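ABC-type amino acid transport system, periplasmic component (Caldanaerobacter subterraneus subsp. tengcongensis MB4, PDB 4YMX) binds arginine between its two lobes as the substrate-binding protein of an amino acid ABC transporter. Local coordinates at residues V151-T155 / T156-A160; V175-E178 / F179-L182; D194-A197 / K198-K202. All blocks are in the same frame, centred on the assembly; numbering follows the deposited sequence.

Interaction 1 of 3, residues V151-T155 / T156-A160; sequences VQIGT and TSEEA. With ARG (arginine), chain C.
Thr-155 caps the first turn of the helix that begins at Thr-156, a local contact at the junction where strand 148-152 of the beta-alpha-beta unit hands over to helix 156-161. Its OG1 accepts from Glu-158 N at 3.1 Å, with an N-H...O angle of 163°, and itself donates to Gln-152 O at 2.7 Å. The hydroxyl thus ties the helix start to the type II turn running from Gln-152 to Thr-155. With chi1 at 64°, OG1 sits between the backbone N and the carbonyl carbon, within range of both partners.

In this periplasmic-binding-protein fold, such a strand-to-helix junction lines the ligand cleft. Thr-156 N donates to OXT of the bound arginine at 2.9 Å, and Gln-152 OE1 receives the ligand's NH1 at 2.9 Å. A second grip on the turn comes from Glu-158, whose extended chain reaches across so that OE1 accepts the N-H of Gly-154 at 2.8 Å, met from above the carboxylate plane. Water 1 donates both to that OE1 and to Thr-155 O, while OE2 is engaged by Gln-171. Beside these bonds, Val-151 CG2 packs on Glu-158 CB at 3.8 Å, the two side chains crossing at about a right angle. A valine replacing Thr-155 would probably leave Glu-158 N without its side-chain acceptor and Gln-152 O without the hydroxyl that binds it.

Interaction 2 of 3, residues V175-E178 / F179-L182; sequences VSDE and FMDL
Val-175 and Phe-179, one turn apart on helix 175-183, lie side by side and point the same way. The valine offers CG1, which rests 3.7 Å from Phe-179 CE2 and almost as near to CD2, so a single methyl meets the rim of the ring at the CD2-CE2 bond. That branch stands anti to the valine's backbone N (chi1 175°), which carries it along the helix toward the phenylalanine. The ring also meets the backbone: Val-175 O lies at its edge, in the ring plane, 3.5 Å from CD2. The same carbonyl accepts from Phe-179 N at 3.3 Å, and therefore serves the helix and borders the aromatic ring at once.

This is the helix that follows strand 168-172 and leads toward strand 189-193, packed against a parallel portion of the second mixed sheet of the solute-binding fold. On another side of it, Asp-177 and Met-180 also run alongside each other. A nearly straight chi2 (162°) carries SD of Met-180 out beside the aspartate, 3.6 Å from Asp-177 OD1, a plain van der Waals approach on the more exposed flank. The i to i+4 bonds continue with Asp-181 N to Asp-177 O at 2.9 Å and Leu-182 N to Glu-178 O at 3.1 Å.

Farther out, Glu-178, Phe-179 and Leu-182 all rest on Ile-190 of that sheet, and the Phe-179 ring stacks with Tyr-200 of helix 194-201. The Asp-181 carboxylate is held by two salt bridges, OD2 with Lys-170 and OD1 with Arg-186. Val-175 N donates to Asp-46 OD2, a carboxylate belonging to the arginine pocket.

Interaction 3 of 3, residues D194-A197 / K198-K202; sequences DTVA and KAYLK
The Tyr-200 ring takes Val-196 O at its edge, in the ring plane, with CD1 3.4 Å from that oxygen, while Val-196 CG1 packs 3.7 Å from CE1. The two side chains lie alongside and point the same way. A chi1 of 177° turns CG1 of Val-196 away from its amide N and toward the ring. Beyond the pair, the tyrosine hydroxyl is hydrogen-bonded to Asp-46 O.

The carboxylate of Asp-194 meets Lys-198 one turn later, in the i to i+4 spacing that brings helical side chains of opposite charge together. Here the ion pair is a loose one. The extended lysine crosses the aspartate obliquely, and its closest approach to the carboxylate is through carbon, CE being 3.5 Å from OD1. Between NZ and OD2 the separation is 3.9 Å, a long salt bridge. Water 2 spans it, donating to Asp-194 OD2 at 2.7 Å and accepting from Lys-198 NZ at 2.7 Å. The other carboxylate oxygen, OD1, is taken by the hydroxyl of Tyr-211, which would help fix the rotation of the group.

Beneath these side chains the backbone keeps regular helical bonds, such as Tyr-200 N to Val-196 O at 3.0 Å. Leu-201 CD1 curls over Ala-197 O, the acceptor for its own amide. Farther along, Ala-199 O receives the amide of Lys-202.

Helix 194-201 directly follows strand 189-193 in the second mixed sheet of the solute-binding fold. Ala-197 and Leu-201 face strands 128-133 and 207-210, Tyr-200 and Leu-201 abut helix 175-183, and Thr-195 and Ala-199 touch the loop residues Phe-50 and Pro-48.

In the fold
All three contacts are local and belong to one sheet with its flanking helices, but they differ in chemistry. Interactions 1 and 2 are largely buried, interaction 3 only partly. Interaction 1 is a polar helix start whose atoms reach the arginine directly; interaction 2 pairs apolar side chains with a buried carboxylate, Glu-178, that lies against interaction 1; interaction 3 combines an apolar inner side with a water-bridged ion pair. Interactions 2 and 3 touch, Phe-179 CE1 lying 3.5 Å from Tyr-200 CB. Interaction 2 also meets interaction 1, with Val-175 CG2 3.4 Å from Gln-152 OE1. Interactions 1 and 3 do not touch, their nearest atoms being about 8 Å apart.

Interaction 1 of 3, residues V151-T155 / T156-A160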
# COMPACT_ATOMS: atom_id res chain seq x y z
N VAL A 151 7.87 10.76 -1.51
CA VAL A 151 6.90 10.00 -0.73
C VAL A 151 5.51 10.14 -1.32
O VAL A 151 5.22 11.12 -2.02
CB VAL A 151 6.83 10.47 0.74
CG1 VAL A 151 8.15 10.17 1.46
CG2 VAL A 151 6.49 11.94 0.83
N GLN A 152 4.64 9.19 -1.00
CA GLN A 152 3.27 9.23 -1.45
C GLN A 152 2.41 10.04 -0.48
O GLN A 152 2.43 9.81 0.74
CB GLN A 152 2.71 7.81 -1.62
CG GLN A 152 1.26 7.78 -2.07
CD GLN A 152 0.85 6.41 -2.56
OE1 GLN A 152 1.13 5.39 -1.92
NE2 GLN A 152 0.22 6.37 -3.73
N ILE A 153 1.68 10.99 -1.03
CA ILE A 153 0.80 11.83 -0.22
C ILE A 153 -0.21 11.00 0.57
O ILE A 153 -0.87 10.12 0.02
CB ILE A 153 0.03 12.82 -1.10
CG1 ILE A 153 1.02 13.77 -1.76
CG2 ILE A 153 -0.97 13.61 -0.27
CD1 ILE A 153 0.44 14.43 -2.98
N GLY A 154 -0.29 11.27 1.87
CA GLY A 154 -1.33 10.69 2.70
C GLY A 154 -0.93 9.38 3.34
O GLY A 154 -1.77 8.68 3.92
N THR A 155 0.35 9.04 3.27
CA THR A 155 0.82 7.74 3.74
C THR A 155 1.67 7.77 5.01
O THR A 155 2.20 8.80 5.41
CB THR A 155 1.64 7.00 2.67
OG1 THR A 155 2.84 7.74 2.37
CG2 THR A 155 0.82 6.78 1.40
N THR A 156 1.83 6.59 5.60
CA THR A 156 2.78 6.43 6.70
C THR A 156 4.22 6.63 6.22
O THR A 156 5.09 7.03 7.00
CB THR A 156 2.65 5.06 7.34
OG1 THR A 156 2.80 4.06 6.33
CG2 THR A 156 1.28 4.92 8.01
N SER A 157 4.47 6.35 4.95
CA SER A 157 5.80 6.60 4.37
C SER A 157 6.10 8.10 4.43
O SER A 157 7.19 8.50 4.83
CB SER A 157 5.86 6.09 2.93
OG SER A 157 5.53 4.71 2.88
N GLU A 158 5.12 8.91 4.05
CA GLU A 158 5.25 10.36 4.17
C GLU A 158 5.44 10.79 5.63
O GLU A 158 6.29 11.63 5.93
CB GLU A 158 4.02 11.02 3.56
CG GLU A 158 3.94 12.54 3.75
CD GLU A 158 2.73 13.11 3.08
OE1 GLU A 158 1.60 12.69 3.43
OE2 GLU A 158 2.89 13.97 2.19
N GLU A 159 4.66 10.21 6.53
CA GLU A 159 4.82 10.48 7.97
C GLU A 159 6.25 10.20 8.44
O GLU A 159 6.83 10.97 9.22
CB GLU A 159 3.83 9.61 8.75
CG GLU A 159 3.88 9.81 10.25
CD GLU A 159 2.92 8.90 10.98
OE1 GLU A 159 1.89 8.50 10.39
OE2 GLU A 159 3.21 8.56 12.15
N ALA A 160 6.81 9.09 7.97
CA ALA A 160 8.17 8.71 8.36
C ALA A 160 9.18 9.73 7.83
O ALA A 160 10.08 10.17 8.56
CB ALA A 160 8.49 7.31 7.85
N ARG C . 0.95 1.39 4.14
CA ARG C . 1.08 2.84 3.81
C ARG C . -0.10 3.62 4.36
O ARG C . -1.06 3.04 4.86
CB ARG C . 1.17 3.03 2.30
CG ARG C . 0.03 2.40 1.53
CD ARG C . 0.02 2.85 0.07
NE ARG C . -0.86 2.00 -0.73
CZ ARG C . -1.06 2.16 -2.03
NH1 ARG C . -0.46 3.13 -2.70
NH2 ARG C . -1.88 1.33 -2.66
OXT ARG C . -0.11 4.85 4.32
O HOH W 1 1.07 11.51 5.67

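Interaction 2 of 3, residues V175-E178 / F179-L182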
# COMPACT_ATOMS: atom_id res chain seq x y z
N VAL A 175 2.88 6.09 -6.47
CA VAL A 175 4.20 5.54 -6.21
C VAL A 175 5.04 5.43 -7.48
O VAL A 175 6.26 5.60 -7.44
CB VAL A 175 4.07 4.16 -5.52
CG1 VAL A 175 5.44 3.50 -5.36
CG2 VAL A 175 3.40 4.32 -4.17
N SER A 176 4.39 5.15 -8.61
CA SER A 176 5.11 5.00 -9.86
C SER A 176 5.91 6.26 -10.21
O SER A 176 7.01 6.18 -10.75
CB SER A 176 4.15 4.64 -10.99
OG SER A 176 3.08 5.57 -11.04
N ASP A 177 5.39 7.43 -9.85
CA ASP A 177 6.10 8.68 -10.11
C ASP A 177 7.29 8.90 -9.19
O ASP A 177 8.26 9.55 -9.56
CB ASP A 177 5.13 9.86 -10.08
CG ASP A 177 4.18 9.83 -11.24
OD1 ASP A 177 4.66 9.81 -12.40
OD2 ASP A 177 2.96 9.76 -11.01
N GLU A 178 7.23 8.33 -7.99
CA GLU A 178 8.35 8.39 -7.07
C GLU A 178 9.55 7.65 -7.63
O GLU A 178 10.69 8.11 -7.52
CB GLU A 178 7.95 7.81 -5.71
CG GLU A 178 6.79 8.57 -5.07
CD GLU A 178 6.23 7.85 -3.87
OE1 GLU A 178 7.03 7.40 -3.01
OE2 GLU A 178 4.99 7.73 -3.78
N PHE A 179 9.29 6.49 -8.23
CA PHE A 179 10.37 5.74 -8.84
C PHE A 179 10.93 6.41 -10.08
O PHE A 179 12.14 6.39 -10.32
CB PHE A 179 9.94 4.29 -9.10
CG PHE A 179 9.99 3.44 -7.86
CD1 PHE A 179 11.13 2.74 -7.55
CD2 PHE A 179 8.91 3.42 -6.97
CE1 PHE A 179 11.21 1.98 -6.39
CE2 PHE A 179 8.97 2.66 -5.81
CZ PHE A 179 10.13 1.94 -5.52
N MET A 180 10.06 7.06 -10.85
CA MET A 180 10.53 7.85 -11.99
C MET A 180 11.40 9.01 -11.51
O MET A 180 12.43 9.31 -12.12
CB MET A 180 9.35 8.34 -12.83
CG MET A 180 8.66 7.21 -13.60
SD MET A 180 7.00 7.67 -14.17
CE MET A 180 7.40 8.99 -15.32
N ASP A 181 11.02 9.64 -10.40
CA ASP A 181 11.81 10.72 -9.82
C ASP A 181 13.21 10.25 -9.46
O ASP A 181 14.20 10.90 -9.79
CB ASP A 181 11.14 11.26 -8.55
CG ASP A 181 9.96 12.14 -8.82
OD1 ASP A 181 9.83 12.66 -9.95
OD2 ASP A 181 9.16 12.33 -7.89
N LEU A 182 13.29 9.13 -8.76
CA LEU A 182 14.59 8.61 -8.34
C LEU A 182 15.43 8.23 -9.55
O LEU A 182 16.63 8.56 -9.61
CB LEU A 182 14.42 7.44 -7.38
CG LEU A 182 15.73 6.91 -6.77
CD1 LEU A 182 16.43 7.98 -5.94
CD2 LEU A 182 15.47 5.66 -5.94

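Interaction 3 of 3, residues D194-A197 / K198-K202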
# COMPACT_ATOMS: atom_id res chain seq x y z
N ASP A 194 8.77 -2.20 1.95
CA ASP A 194 9.77 -3.16 1.49
C ASP A 194 9.28 -4.03 0.34
O ASP A 194 9.93 -4.15 -0.70
CB ASP A 194 10.18 -4.05 2.66
CG ASP A 194 11.30 -5.02 2.31
OD1 ASP A 194 12.13 -4.70 1.45
OD2 ASP A 194 11.34 -6.11 2.93
N THR A 195 8.12 -4.65 0.51
CA THR A 195 7.64 -5.58 -0.51
C THR A 195 7.34 -4.87 -1.83
O THR A 195 7.53 -5.43 -2.91
CB THR A 195 6.41 -6.36 -0.06
OG1 THR A 195 5.38 -5.44 0.32
CG2 THR A 195 6.76 -7.26 1.12
N VAL A 196 6.87 -3.64 -1.73
CA VAL A 196 6.61 -2.85 -2.93
C VAL A 196 7.91 -2.40 -3.61
O VAL A 196 8.02 -2.46 -4.84
CB VAL A 196 5.69 -1.66 -2.60
CG1 VAL A 196 5.48 -0.79 -3.82
CG2 VAL A 196 4.33 -2.18 -2.12
N ALA A 197 8.88 -1.95 -2.81
CA ALA A 197 10.20 -1.64 -3.36
C ALA A 197 10.79 -2.84 -4.11
O ALA A 197 11.35 -2.68 -5.20
CB ALA A 197 11.15 -1.18 -2.26
N LYS A 198 10.66 -4.03 -3.54
CA LYS A 198 11.20 -5.22 -4.21
C LYS A 198 10.53 -5.43 -5.57
O LYS A 198 11.19 -5.77 -6.55
CB LYS A 198 11.06 -6.46 -3.32
CG LYS A 198 11.89 -6.43 -2.06
CD LYS A 198 11.76 -7.77 -1.33
CE LYS A 198 12.60 -7.81 -0.07
NZ LYS A 198 12.39 -9.10 0.66
N ALA A 199 9.23 -5.21 -5.63
CA ALA A 199 8.51 -5.37 -6.89
C ALA A 199 9.00 -4.38 -7.95
O ALA A 199 9.29 -4.77 -9.09
CB ALA A 199 7.02 -5.22 -6.67
N TYR A 200 9.11 -3.11 -7.58
CA TYR A 200 9.60 -2.10 -8.52
C TYR A 200 11.04 -2.36 -8.96
O TYR A 200 11.38 -2.09 -10.11
CB TYR A 200 9.48 -0.70 -7.91
CG TYR A 200 8.12 -0.05 -8.10
CD1 TYR A 200 7.13 -0.16 -7.13
CD2 TYR A 200 7.84 0.69 -9.24
CE1 TYR A 200 5.89 0.45 -7.29
CE2 TYR A 200 6.60 1.30 -9.42
CZ TYR A 200 5.63 1.17 -8.44
OH TYR A 200 4.41 1.78 -8.61
N LEU A 201 11.86 -2.89 -8.06
CA LEU A 201 13.27 -3.09 -8.37
C LEU A 201 13.51 -4.28 -9.31
O LEU A 201 14.62 -4.47 -9.80
CB LEU A 201 14.10 -3.19 -7.08
CG LEU A 201 14.68 -1.85 -6.60
CD1 LEU A 201 13.61 -0.75 -6.51
CD2 LEU A 201 15.41 -2.00 -5.27
N LYS A 202 12.47 -5.07 -9.57
CA LYS A 202 12.56 -6.07 -10.64
C LYS A 202 12.80 -5.39 -11.98
O LYS A 202 13.50 -5.92 -12.84
CB LYS A 202 11.30 -6.95 -10.68
CG LYS A 202 11.05 -7.74 -9.40
CD LYS A 202 9.90 -8.73 -9.55
CE LYS A 202 8.76 -8.16 -10.38
NZ LYS A 202 8.18 -6.91 -9.82
O HOH W 2 13.07 -8.15 3.12